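Local coordinates for protein Non-ribosomal peptide synthetase (Streptomyces halstedii, PDB 3WV4) that belongs to the non-ribosomal peptide synthetases and has the fold of the AMP-binding enzyme family, part of the ANL clan, at residues Ser280-Met285 against Pro307-Phe312; Ala272-Leu277 against Thr297-Asp302; Val146-Glu151 against Leu163-Ile168; Ile98-Pro103 against Val120-Leu125. One frame throughout, in Å; residues are numbered along the deposited sequence.

Contact 1 of 4, residues Ser280-Met285 against Pro307-Phe312; sequences SGATMM and PTLRMF
M284 and M285 pair in parallel with M311 and F312 in a beta-alpha-beta unit made of strand 284-287, helix 289-300 and strand 311-314. Where the strands start, T283 O takes two backbone donors. R310 N lies in the carbonyl plane of T283, on a lone pair, 2.8 Å from T283 O. M311 N is longer, 3.3 Å from T283 O. One pair further on, M285 N donates to M311 O at 3.0 Å. Before the strands, the T308 hydroxyl holds the incoming loop: OG1 donates to A282 O at 2.7 Å, from 41° above the carbonyl plane. G281 ends the preceding helix in a Schellman motif. The bend at chi2 lays M284 SD over one face of the R310 guanidinium, 3.6 Å from NH2. The bend at chi3 then turns M284 CE to M311 SD, 3.7 Å away, with both side chains pointing the same way. On the other face of the sheet M285 is fully extended, CG anti to its backbone N (chi1 -173°). M285 SD reaches the edge of the F312 ring, 3.8 Å from CE1, in a Met-aromatic contact. R310 NH2 also forms a salt bridge with D235. Helix 289-300 covers the M285 and F312 side through L291 and L295. Strand 236-239 flanks segment 280-285, and strand 335-340 lies next to M311.

Contact 2 of 4, residues Ala272-Leu277 against Thr297-Asp302; sequences ALVKSL and TLIRRD
V274 is the centre of this contact, and it touches three residues of the other segment. V274 CG1 presses on CD1 of I299 at 3.4 Å, tighter than usual for two carbons. The two side chains cross at about a right angle. The other branch, V274 CG2, rests on CB of L298 at 3.8 Å. CG1 stands anti to the backbone N (chi1 179°) and CG2 beside it, which sends the branches to I299 and L298. V274 CG1 also lies 3.6 Å from OD2 of D302, so the valine meets a carboxylate as well as apolar groups. L273 adds a second apolar patch, with its CB 3.6 Å from CD2 of L298. No hydrogen bond joins the two segments; they meet through side chains.

The next shell sets these groups in place. Both oxygens of the D302 carboxylate have a partner. OD2 makes a salt bridge with R278, and OD1 accepts a bond from the backbone N of E304. The salt bridge ties the loop after helix 289-300 to the last turn of helix 273-280. D302 N also bonds to I299 O at 2.9 Å, which fixes the chain just past helix 289-300. At the start of helix 273-280, A272 O accepts from both S276 N and S276 OG, the latter at 2.7 Å and from above the carbonyl plane. V274 sits two residues beyond this N-cap residue.

Outward, L273 and L277 pack on F238 of strand 236-239. L295 of helix 289-300 lies against V274 and L277, L291 of that helix touches L273, and I299 reaches F331.

Contact 3 of 4, residues Val146-Glu151 against Leu163-Ile168; sequences VIAEDE and LPVYSI
V146 and Y166 are joined by the shortest of four backbone hydrogen bonds between these parallel strands: Y166 N donates to V146 O at 2.7 Å. A148 N to Y166 O is 2.9 Å and almost straight, 174° at the hydrogen. V146 N to P164 O (3.0 Å) and I168 N to A148 O (2.9 Å) complete the ladder. The last of these extends past the strands, to the first turn of helix 168-180. V146 O also lies near the plane of the Y166 ring, at its edge.

Apolar contacts run along both faces. On one, V165 CG1 sits 4.1 Å from A148 CB. On the other, I147 CG2, placed anti to its backbone N, meets I168 CD1 at 4.2 Å, the two side chains crossing at an angle. Past the strand, I168 CG2 rests 3.5 Å from E149 O. D150 caps the next helix through A153 N.

A154 and L157 of helix 151-160 cover the V146, A148 and V165 face, while Y166 meets W86 edge-to-face. All four hydrogen bonds across the contact run between backbone atoms. The backbone supplies the polar binding, and the side chains add mainly apolar packing.

Contact 4 of 4, residues Ile98-Pro103 against Val120-Leu125; sequences IVVQLP and VVFVPL
I98 and V100 alternate with V121, V123 and L125 in the backbone hydrogen bonds of two parallel strands. I98 N donates to V121 O at 2.9 Å, a nearly straight bond of 169°. I98 O receives V123 N. V100 N then donates to V123 O at 3.0 Å, from 36° above the carbonyl plane. The last bond, L125 N to V100 O, is the shortest at 2.7 Å. Weaker CA-H...O contacts fill in between, such as P124 CA to V100 O.

Apolar packing is split between the faces. On the face of I98, V100 and F122, V100 CG2 meets F122 CE1 at 3.7 Å, at an oblique approach to the ring. I98 CG2 touches V120 CG1 at 3.8 Å. On the face of V99 and V123, V99 uses both branches. CG2 rests on V123 CB, and V99 CG1 turns to L125 CD2, only 3.5 Å away. V99 CG1 stands anti to the backbone N (chi1 167°), and this points it along the strand toward the leucine.

The polar end of Q101 leaves the contact: its NE2 bonds to N126 O. Strand 195-200 lies beside V121 and V123. Strand 97-101, helix 106-116 and strand 121-124 form a beta-alpha-beta unit. Its parallel strands belong to an alpha/beta layered fold, with helix 106-116 on the F122 face and helix 131-141 on the V99 and L125 face.

Overall arrangement
The four contacts form two groups. Contacts 3 and 4 share one parallel sheet, their centres 10 Å apart. Strands 145-148 and 97-101 are neighbours in it, joined by probable hydrogen bonds from I147 N to V99 O (2.7 Å) and Q101 N to I147 O (2.8 Å). The centres of contacts 1 and 2 are 13 Å apart, and their segments alternate along the chain. A282 N probably bonds to L277 O (3.1 Å), and the SD of M285 packs on L277. Helix 289-300 serves both. The groups do not touch; contacts 1 and 4 lie on opposite sides of the chain centre, about 17 Å apart at nearest atoms.

Contact 1 of 4, residues Ser280-Met285 against Pro307-Phe312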
loop_
_atom_site.group_PDB
_atom_site.type_symbol
_atom_site.label_atom_id
_atom_site.label_comp_id
_atom_site.label_asym_id
_atom_site.label_seq_id
_atom_site.Cartn_x
_atom_site.Cartn_y
_atom_site.Cartn_z
ATOM N N SER A 280 -14.893 -16.433 -3.336
ATOM C CA SER A 280 -14.256 -15.832 -2.142
ATOM C C SER A 280 -15.273 -14.956 -1.419
ATOM O O SER A 280 -15.072 -14.547 -0.312
ATOM C CB SER A 280 -13.017 -15.050 -2.570
ATOM O OG SER A 280 -13.370 -13.963 -3.419
ATOM N N GLY A 281 -16.394 -14.648 -2.037
ATOM C CA GLY A 281 -17.333 -13.769 -1.354
ATOM C C GLY A 281 -16.812 -12.317 -1.467
ATOM O O GLY A 281 -17.256 -11.454 -0.728
ATOM N N ALA A 282 -15.888 -12.060 -2.383
ATOM C CA ALA A 282 -15.224 -10.727 -2.486
ATOM C C ALA A 282 -16.252 -9.584 -2.459
ATOM O O ALA A 282 -17.173 -9.598 -3.230
ATOM C CB ALA A 282 -14.428 -10.636 -3.774
ATOM N N THR A 283 -16.017 -8.574 -1.634
ATOM C CA THR A 283 -16.818 -7.385 -1.631
ATOM C C THR A 283 -16.122 -6.153 -2.162
ATOM O O THR A 283 -16.793 -5.278 -2.712
ATOM C CB THR A 283 -17.350 -7.086 -0.228
ATOM O OG1 THR A 283 -16.244 -6.897 0.660
ATOM C CG2 THR A 283 -18.207 -8.296 0.284
ATOM N N MET A 284 -14.816 -6.040 -1.970
ATOM C CA MET A 284 -14.064 -4.863 -2.412
ATOM C C MET A 284 -12.923 -5.324 -3.281
ATOM O O MET A 284 -12.302 -6.314 -2.966
ATOM C CB MET A 284 -13.465 -4.135 -1.230
ATOM C CG MET A 284 -14.414 -3.874 -0.067
ATOM S SD MET A 284 -15.465 -2.458 -0.345
ATOM C CE MET A 284 -14.383 -1.084 -0.037
ATOM N N MET A 285 -12.671 -4.632 -4.387
ATOM C CA MET A 285 -11.646 -5.034 -5.340
ATOM C C MET A 285 -10.901 -3.837 -5.835
ATOM O O MET A 285 -11.447 -3.043 -6.614
ATOM C CB MET A 285 -12.270 -5.725 -6.541
ATOM C CG MET A 285 -11.252 -6.317 -7.488
ATOM S SD MET A 285 -11.943 -7.167 -8.922
ATOM C CE MET A 285 -10.366 -7.660 -9.632
ATOM N N PRO A 307 -22.102 -11.302 -7.415
ATOM C CA PRO A 307 -23.021 -10.337 -6.746
ATOM C C PRO A 307 -22.536 -9.767 -5.403
ATOM O O PRO A 307 -23.018 -8.751 -4.997
ATOM C CB PRO A 307 -24.312 -11.178 -6.539
ATOM C CG PRO A 307 -23.817 -12.632 -6.535
ATOM C CD PRO A 307 -22.737 -12.620 -7.593
ATOM N N THR A 308 -21.577 -10.395 -4.733
ATOM C CA THR A 308 -21.077 -9.827 -3.466
ATOM C C THR A 308 -20.247 -8.538 -3.622
ATOM O O THR A 308 -20.138 -7.785 -2.692
ATOM C CB THR A 308 -20.252 -10.869 -2.726
ATOM O OG1 THR A 308 -19.186 -11.295 -3.590
ATOM C CG2 THR A 308 -21.151 -12.068 -2.328
ATOM N N LEU A 309 -19.683 -8.300 -4.804
ATOM C CA LEU A 309 -18.883 -7.111 -5.086
ATOM C C LEU A 309 -19.673 -5.804 -4.947
ATOM O O LEU A 309 -20.677 -5.608 -5.636
ATOM C CB LEU A 309 -18.316 -7.206 -6.477
ATOM C CG LEU A 309 -17.049 -8.061 -6.561
ATOM C CD1 LEU A 309 -16.672 -8.170 -8.001
ATOM C CD2 LEU A 309 -15.880 -7.439 -5.788
ATOM N N ARG A 310 -19.195 -4.935 -4.052
ATOM C CA ARG A 310 -19.800 -3.646 -3.778
ATOM C C ARG A 310 -18.956 -2.422 -4.144
ATOM O O ARG A 310 -19.482 -1.294 -4.231
ATOM C CB ARG A 310 -20.249 -3.576 -2.309
ATOM C CG ARG A 310 -19.161 -3.265 -1.283
ATOM C CD ARG A 310 -19.751 -3.328 0.150
ATOM N NE ARG A 310 -18.758 -2.943 1.141
ATOM C CZ ARG A 310 -18.485 -1.675 1.503
ATOM N NH1 ARG A 310 -19.155 -0.666 1.012
ATOM N NH2 ARG A 310 -17.571 -1.421 2.395
ATOM N N MET A 311 -17.663 -2.594 -4.365
ATOM C CA MET A 311 -16.817 -1.440 -4.747
ATOM C C MET A 311 -15.590 -1.860 -5.497
ATOM O O MET A 311 -14.965 -2.870 -5.148
ATOM C CB MET A 311 -16.351 -0.648 -3.516
ATOM C CG MET A 311 -15.797 0.734 -3.827
ATOM S SD MET A 311 -15.391 1.674 -2.338
ATOM C CE MET A 311 -17.014 1.775 -1.562
ATOM N N PHE A 312 -15.307 -1.115 -6.560
ATOM C CA PHE A 312 -14.068 -1.127 -7.266
ATOM C C PHE A 312 -13.369 0.204 -7.025
ATOM O O PHE A 312 -13.998 1.267 -7.188
ATOM C CB PHE A 312 -14.287 -1.221 -8.769
ATOM C CG PHE A 312 -14.946 -2.475 -9.185
ATOM C CD1 PHE A 312 -14.221 -3.651 -9.290
ATOM C CD2 PHE A 312 -16.320 -2.501 -9.450
ATOM C CE1 PHE A 312 -14.844 -4.836 -9.661
ATOM C CE2 PHE A 312 -16.951 -3.700 -9.812
ATOM C CZ PHE A 312 -16.203 -4.879 -9.910
#

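Contact 2 of 4, residues Ala272-Leu277 against Thr297-Asp302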
loop_
_atom_site.group_PDB
_atom_site.type_symbol
_atom_site.label_atom_id
_atom_site.label_comp_id
_atom_site.label_asym_id
_atom_site.label_seq_id
_atom_site.Cartn_x
_atom_site.Cartn_y
_atom_site.Cartn_z
ATOM N N ALA A 272 -9.627 -17.464 -14.469
ATOM C CA ALA A 272 -10.760 -17.882 -13.603
ATOM C C ALA A 272 -11.127 -16.799 -12.585
ATOM O O ALA A 272 -11.808 -17.027 -11.581
ATOM C CB ALA A 272 -10.437 -19.176 -12.890
ATOM N N LEU A 273 -10.673 -15.594 -12.881
ATOM C CA LEU A 273 -10.944 -14.448 -12.078
ATOM C C LEU A 273 -12.371 -14.342 -11.543
ATOM O O LEU A 273 -12.549 -14.121 -10.346
ATOM C CB LEU A 273 -10.598 -13.209 -12.874
ATOM C CG LEU A 273 -10.578 -11.940 -12.047
ATOM C CD1 LEU A 273 -9.604 -12.069 -10.878
ATOM C CD2 LEU A 273 -10.217 -10.778 -12.952
ATOM N N VAL A 274 -13.381 -14.499 -12.411
ATOM C CA VAL A 274 -14.773 -14.261 -11.992
ATOM C C VAL A 274 -15.256 -15.268 -10.934
ATOM O O VAL A 274 -15.949 -14.912 -9.965
ATOM C CB VAL A 274 -15.758 -14.295 -13.167
ATOM C CG1 VAL A 274 -17.186 -14.063 -12.669
ATOM C CG2 VAL A 274 -15.381 -13.241 -14.211
ATOM N N LYS A 275 -14.873 -16.508 -11.140
ATOM C CA LYS A 275 -15.138 -17.572 -10.208
ATOM C C LYS A 275 -14.459 -17.304 -8.861
ATOM O O LYS A 275 -15.111 -17.293 -7.807
ATOM C CB LYS A 275 -14.626 -18.881 -10.806
ATOM C CG LYS A 275 -15.077 -20.137 -10.088
ATOM C CD LYS A 275 -14.289 -21.329 -10.605
ATOM C CE LYS A 275 -14.932 -22.620 -10.179
ATOM N NZ LYS A 275 -14.157 -23.797 -10.671
ATOM N N SER A 276 -13.159 -17.061 -8.891
ATOM C CA SER A 276 -12.438 -16.702 -7.673
ATOM C C SER A 276 -13.169 -15.600 -6.887
ATOM O O SER A 276 -13.301 -15.677 -5.670
ATOM C CB SER A 276 -11.016 -16.256 -8.013
ATOM O OG SER A 276 -10.574 -16.899 -9.196
ATOM N N LEU A 277 -13.621 -14.565 -7.582
ATOM C CA LEU A 277 -14.280 -13.474 -6.910
ATOM C C LEU A 277 -15.518 -13.928 -6.205
ATOM O O LEU A 277 -15.705 -13.617 -5.032
ATOM C CB LEU A 277 -14.641 -12.364 -7.889
ATOM C CG LEU A 277 -13.372 -11.657 -8.389
ATOM C CD1 LEU A 277 -13.650 -10.818 -9.640
ATOM C CD2 LEU A 277 -12.896 -10.728 -7.289
ATOM N N THR A 297 -14.544 -8.256 -19.926
ATOM C CA THR A 297 -14.366 -9.287 -20.953
ATOM C C THR A 297 -14.711 -10.711 -20.409
ATOM O O THR A 297 -15.509 -11.437 -21.030
ATOM C CB THR A 297 -12.919 -9.186 -21.485
ATOM O OG1 THR A 297 -12.755 -7.900 -22.097
ATOM C CG2 THR A 297 -12.571 -10.272 -22.486
ATOM N N LEU A 298 -14.179 -11.053 -19.225
ATOM C CA LEU A 298 -14.431 -12.371 -18.606
ATOM C C LEU A 298 -15.880 -12.594 -18.142
ATOM O O LEU A 298 -16.371 -13.735 -18.097
ATOM C CB LEU A 298 -13.510 -12.644 -17.410
ATOM C CG LEU A 298 -12.058 -13.071 -17.549
ATOM C CD1 LEU A 298 -11.393 -12.571 -18.805
ATOM C CD2 LEU A 298 -11.257 -12.637 -16.323
ATOM N N ILE A 299 -16.555 -11.517 -17.779
ATOM C CA ILE A 299 -17.881 -11.644 -17.152
ATOM C C ILE A 299 -18.954 -12.078 -18.149
ATOM O O ILE A 299 -19.874 -12.793 -17.768
ATOM C CB ILE A 299 -18.282 -10.359 -16.395
ATOM C CG1 ILE A 299 -19.329 -10.679 -15.322
ATOM C CG2 ILE A 299 -18.753 -9.275 -17.341
ATOM C CD1 ILE A 299 -18.817 -11.506 -14.171
ATOM N N ARG A 300 -18.784 -11.679 -19.414
ATOM C CA ARG A 300 -19.599 -12.147 -20.530
ATOM C C ARG A 300 -19.584 -13.670 -20.628
ATOM O O ARG A 300 -20.574 -14.286 -20.983
ATOM C CB ARG A 300 -19.079 -11.549 -21.849
ATOM C CG ARG A 300 -19.543 -10.117 -22.122
ATOM C CD ARG A 300 -18.811 -9.430 -23.282
ATOM N NE ARG A 300 -18.258 -10.375 -24.261
ATOM C CZ ARG A 300 -18.957 -11.012 -25.213
ATOM N NH1 ARG A 300 -20.271 -10.825 -25.367
ATOM N NH2 ARG A 300 -18.334 -11.853 -26.031
ATOM N N ARG A 301 -18.450 -14.276 -20.311
ATOM C CA ARG A 301 -18.347 -15.742 -20.308
ATOM C C ARG A 301 -18.955 -16.394 -19.046
ATOM O O ARG A 301 -18.993 -17.617 -18.970
ATOM C CB ARG A 301 -16.881 -16.199 -20.477
ATOM C CG ARG A 301 -16.241 -15.855 -21.828
ATOM C CD ARG A 301 -16.108 -17.060 -22.780
ATOM N NE ARG A 301 -17.368 -17.778 -23.039
ATOM C CZ ARG A 301 -18.372 -17.340 -23.809
ATOM N NH1 ARG A 301 -18.308 -16.157 -24.427
ATOM N NH2 ARG A 301 -19.466 -18.088 -23.952
ATOM N N ASP A 302 -19.440 -15.602 -18.078
ATOM C CA ASP A 302 -19.924 -16.173 -16.823
ATOM C C ASP A 302 -21.167 -15.453 -16.247
ATOM O O ASP A 302 -21.035 -14.486 -15.477
ATOM C CB ASP A 302 -18.763 -16.207 -15.813
ATOM C CG ASP A 302 -19.097 -16.988 -14.546
ATOM O OD1 ASP A 302 -20.300 -17.188 -14.258
ATOM O OD2 ASP A 302 -18.162 -17.377 -13.819
#

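Contact 3 of 4, residues Val146-Glu151 against Leu163-Ile168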
loop_
_atom_site.group_PDB
_atom_site.type_symbol
_atom_site.label_atom_id
_atom_site.label_comp_id
_atom_site.label_asym_id
_atom_site.label_seq_id
_atom_site.Cartn_x
_atom_site.Cartn_y
_atom_site.Cartn_z
ATOM N N VAL A 146 18.616 -9.456 3.331
ATOM C CA VAL A 146 17.752 -9.525 2.195
ATOM C C VAL A 146 16.964 -10.796 2.281
ATOM O O VAL A 146 17.532 -11.869 2.563
ATOM C CB VAL A 146 18.548 -9.541 0.871
ATOM C CG1 VAL A 146 17.625 -9.773 -0.318
ATOM C CG2 VAL A 146 19.350 -8.252 0.696
ATOM N N ILE A 147 15.663 -10.699 2.017
ATOM C CA ILE A 147 14.827 -11.883 2.024
ATOM C C ILE A 147 14.308 -12.158 0.632
ATOM O O ILE A 147 13.690 -11.267 0.012
ATOM C CB ILE A 147 13.678 -11.710 3.021
ATOM C CG1 ILE A 147 14.280 -11.648 4.418
ATOM C CG2 ILE A 147 12.692 -12.868 2.902
ATOM C CD1 ILE A 147 13.387 -11.069 5.444
ATOM N N ALA A 148 14.504 -13.391 0.167
ATOM C CA ALA A 148 14.155 -13.820 -1.191
ATOM C C ALA A 148 13.048 -14.855 -1.140
ATOM O O ALA A 148 12.805 -15.481 -0.112
ATOM C CB ALA A 148 15.387 -14.433 -1.877
ATOM N N GLU A 149 12.472 -15.106 -2.292
ATOM C CA GLU A 149 11.348 -15.974 -2.447
ATOM C C GLU A 149 11.686 -17.486 -2.364
ATOM O O GLU A 149 10.849 -18.280 -2.013
ATOM C CB GLU A 149 10.712 -15.664 -3.815
ATOM C CG GLU A 149 9.547 -16.564 -4.201
ATOM C CD GLU A 149 8.931 -16.164 -5.512
ATOM O OE1 GLU A 149 7.762 -16.529 -5.726
ATOM O OE2 GLU A 149 9.597 -15.466 -6.295
ATOM N N ASP A 150 12.874 -17.867 -2.805
ATOM C CA ASP A 150 13.274 -19.271 -2.884
ATOM C C ASP A 150 14.758 -19.284 -3.086
ATOM O O ASP A 150 15.382 -18.231 -3.143
ATOM C CB ASP A 150 12.540 -20.045 -3.978
ATOM C CG ASP A 150 12.818 -19.516 -5.387
ATOM O OD1 ASP A 150 13.874 -18.952 -5.661
ATOM O OD2 ASP A 150 11.967 -19.680 -6.267
ATOM N N GLU A 151 15.348 -20.461 -3.193
ATOM C CA GLU A 151 16.810 -20.543 -3.283
ATOM C C GLU A 151 17.357 -20.047 -4.608
ATOM O O GLU A 151 18.425 -19.445 -4.659
ATOM C CB GLU A 151 17.314 -21.975 -2.990
ATOM C CG GLU A 151 17.342 -22.290 -1.504
ATOM C CD GLU A 151 18.236 -21.344 -0.702
ATOM O OE1 GLU A 151 19.286 -20.870 -1.233
ATOM O OE2 GLU A 151 17.905 -21.094 0.469
ATOM N N LEU A 163 25.625 -8.789 1.135
ATOM C CA LEU A 163 24.866 -8.941 2.377
ATOM C C LEU A 163 24.260 -10.334 2.410
ATOM O O LEU A 163 24.031 -10.944 1.358
ATOM C CB LEU A 163 23.766 -7.886 2.492
ATOM C CG LEU A 163 24.326 -6.443 2.477
ATOM C CD1 LEU A 163 23.249 -5.463 2.001
ATOM C CD2 LEU A 163 24.965 -5.996 3.790
ATOM N N PRO A 164 23.984 -10.831 3.617
ATOM C CA PRO A 164 23.229 -12.075 3.797
ATOM C C PRO A 164 21.853 -12.064 3.147
ATOM O O PRO A 164 21.090 -11.142 3.338
ATOM C CB PRO A 164 23.090 -12.199 5.320
ATOM C CG PRO A 164 24.094 -11.287 5.879
ATOM C CD PRO A 164 24.258 -10.176 4.897
ATOM N N VAL A 165 21.579 -13.085 2.349
ATOM C CA VAL A 165 20.318 -13.263 1.658
ATOM C C VAL A 165 19.678 -14.514 2.248
ATOM O O VAL A 165 20.348 -15.548 2.311
ATOM C CB VAL A 165 20.565 -13.552 0.160
ATOM C CG1 VAL A 165 19.245 -13.660 -0.607
ATOM C CG2 VAL A 165 21.480 -12.498 -0.423
ATOM N N TYR A 166 18.390 -14.468 2.590
ATOM C CA TYR A 166 17.724 -15.617 3.206
ATOM C C TYR A 166 16.528 -16.018 2.406
ATOM O O TYR A 166 15.737 -15.176 2.054
ATOM C CB TYR A 166 17.259 -15.252 4.573
ATOM C CG TYR A 166 18.372 -14.989 5.530
ATOM C CD1 TYR A 166 18.956 -16.029 6.264
ATOM C CD2 TYR A 166 18.840 -13.711 5.707
ATOM C CE1 TYR A 166 20.006 -15.793 7.135
ATOM C CE2 TYR A 166 19.883 -13.428 6.591
ATOM C CZ TYR A 166 20.475 -14.486 7.321
ATOM O OH TYR A 166 21.536 -14.295 8.225
ATOM N N SER A 167 16.399 -17.303 2.115
ATOM C CA SER A 167 15.189 -17.857 1.512
ATOM C C SER A 167 14.016 -17.784 2.487
ATOM O O SER A 167 14.179 -18.116 3.646
ATOM C CB SER A 167 15.436 -19.329 1.198
ATOM O OG SER A 167 14.390 -19.877 0.413
ATOM N N ILE A 168 12.824 -17.413 2.026
ATOM C CA ILE A 168 11.700 -17.339 2.956
ATOM C C ILE A 168 11.348 -18.722 3.578
ATOM O O ILE A 168 10.969 -18.804 4.709
ATOM C CB ILE A 168 10.451 -16.689 2.325
ATOM C CG1 ILE A 168 9.385 -16.452 3.386
ATOM C CG2 ILE A 168 9.830 -17.570 1.245
ATOM C CD1 ILE A 168 9.801 -15.482 4.462
#

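Contact 4 of 4, residues Ile98-Pro103 against Val120-Leu125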
loop_
_atom_site.group_PDB
_atom_site.type_symbol
_atom_site.label_atom_id
_atom_site.label_comp_id
_atom_site.label_asym_id
_atom_site.label_seq_id
_atom_site.Cartn_x
_atom_site.Cartn_y
_atom_site.Cartn_z
ATOM N N ILE A 98 15.589 -3.764 5.923
ATOM C CA ILE A 98 15.614 -5.077 5.309
ATOM C C ILE A 98 14.930 -4.984 3.958
ATOM O O ILE A 98 13.889 -4.356 3.826
ATOM C CB ILE A 98 14.967 -6.162 6.169
ATOM C CG1 ILE A 98 13.461 -5.952 6.348
ATOM C CG2 ILE A 98 15.642 -6.196 7.528
ATOM C CD1 ILE A 98 12.808 -7.077 7.137
ATOM N N VAL A 99 15.558 -5.582 2.965
ATOM C CA VAL A 99 14.995 -5.683 1.659
ATOM C C VAL A 99 14.338 -7.028 1.458
ATOM O O VAL A 99 14.925 -8.076 1.780
ATOM C CB VAL A 99 16.085 -5.561 0.575
ATOM C CG1 VAL A 99 15.525 -5.996 -0.762
ATOM C CG2 VAL A 99 16.547 -4.121 0.466
ATOM N N VAL A 100 13.151 -6.996 0.874
ATOM C CA VAL A 100 12.269 -8.118 0.865
ATOM C C VAL A 100 11.718 -8.218 -0.533
ATOM O O VAL A 100 11.120 -7.244 -1.034
ATOM C CB VAL A 100 11.109 -7.881 1.866
ATOM C CG1 VAL A 100 10.165 -9.047 1.847
ATOM C CG2 VAL A 100 11.653 -7.667 3.267
ATOM N N GLN A 101 11.939 -9.368 -1.164
ATOM C CA GLN A 101 11.459 -9.631 -2.521
ATOM C C GLN A 101 10.647 -10.886 -2.525
ATOM O O GLN A 101 11.164 -11.992 -2.712
ATOM C CB GLN A 101 12.616 -9.797 -3.499
ATOM C CG GLN A 101 12.155 -9.845 -4.950
ATOM C CD GLN A 101 13.294 -10.018 -5.930
ATOM O OE1 GLN A 101 14.138 -10.887 -5.742
ATOM N NE2 GLN A 101 13.305 -9.232 -6.993
ATOM N N LEU A 102 9.361 -10.712 -2.325
ATOM C CA LEU A 102 8.468 -11.802 -2.085
ATOM C C LEU A 102 7.169 -11.578 -2.783
ATOM O O LEU A 102 6.782 -10.430 -2.997
ATOM C CB LEU A 102 8.171 -11.921 -0.580
ATOM C CG LEU A 102 9.284 -12.329 0.357
ATOM C CD1 LEU A 102 8.693 -12.437 1.739
ATOM C CD2 LEU A 102 9.818 -13.678 -0.057
ATOM N N PRO A 103 6.483 -12.682 -3.109
ATOM C CA PRO A 103 5.193 -12.598 -3.720
ATOM C C PRO A 103 4.102 -12.324 -2.660
ATOM O O PRO A 103 4.415 -12.106 -1.503
ATOM C CB PRO A 103 4.993 -14.015 -4.324
ATOM C CG PRO A 103 5.718 -14.888 -3.351
ATOM C CD PRO A 103 6.906 -14.083 -2.901
ATOM N N VAL A 120 12.125 -1.636 12.510
ATOM C CA VAL A 120 12.967 -1.971 11.338
ATOM C C VAL A 120 12.204 -1.513 10.089
ATOM O O VAL A 120 10.957 -1.540 10.017
ATOM C CB VAL A 120 13.255 -3.502 11.341
ATOM C CG1 VAL A 120 13.856 -4.035 10.048
ATOM C CG2 VAL A 120 14.161 -3.815 12.492
ATOM N N VAL A 121 12.960 -1.095 9.095
ATOM C CA VAL A 121 12.412 -0.543 7.889
ATOM C C VAL A 121 12.269 -1.565 6.778
ATOM O O VAL A 121 13.255 -2.110 6.301
ATOM C CB VAL A 121 13.266 0.637 7.393
ATOM C CG1 VAL A 121 12.545 1.336 6.245
ATOM C CG2 VAL A 121 13.489 1.607 8.542
ATOM N N PHE A 122 11.035 -1.735 6.324
ATOM C CA PHE A 122 10.638 -2.658 5.285
ATOM C C PHE A 122 10.849 -2.010 3.921
ATOM O O PHE A 122 10.323 -0.902 3.667
ATOM C CB PHE A 122 9.161 -2.915 5.503
ATOM C CG PHE A 122 8.550 -3.980 4.635
ATOM C CD1 PHE A 122 8.894 -5.315 4.797
ATOM C CD2 PHE A 122 7.548 -3.659 3.716
ATOM C CE1 PHE A 122 8.288 -6.299 4.051
ATOM C CE2 PHE A 122 6.950 -4.641 2.936
ATOM C CZ PHE A 122 7.339 -5.976 3.107
ATOM N N VAL A 123 11.596 -2.701 3.053
ATOM C CA VAL A 123 11.938 -2.230 1.685
ATOM C C VAL A 123 11.534 -3.305 0.696
ATOM O O VAL A 123 12.317 -4.163 0.357
ATOM C CB VAL A 123 13.438 -1.967 1.529
ATOM C CG1 VAL A 123 13.730 -1.201 0.230
ATOM C CG2 VAL A 123 13.975 -1.169 2.693
ATOM N N PRO A 124 10.268 -3.308 0.286
ATOM C CA PRO A 124 9.760 -4.343 -0.594
ATOM C C PRO A 124 10.135 -4.115 -2.061
ATOM O O PRO A 124 10.075 -2.959 -2.524
ATOM C CB PRO A 124 8.254 -4.201 -0.445
ATOM C CG PRO A 124 8.040 -2.743 -0.144
ATOM C CD PRO A 124 9.253 -2.280 0.601
ATOM N N LEU A 125 10.499 -5.204 -2.758
ATOM C CA LEU A 125 10.852 -5.193 -4.205
ATOM C C LEU A 125 10.002 -6.196 -4.985
ATOM O O LEU A 125 9.665 -7.278 -4.467
ATOM C CB LEU A 125 12.330 -5.535 -4.406
ATOM C CG LEU A 125 13.372 -4.423 -4.295
ATOM C CD1 LEU A 125 13.002 -3.306 -3.355
ATOM C CD2 LEU A 125 14.773 -4.919 -3.969
#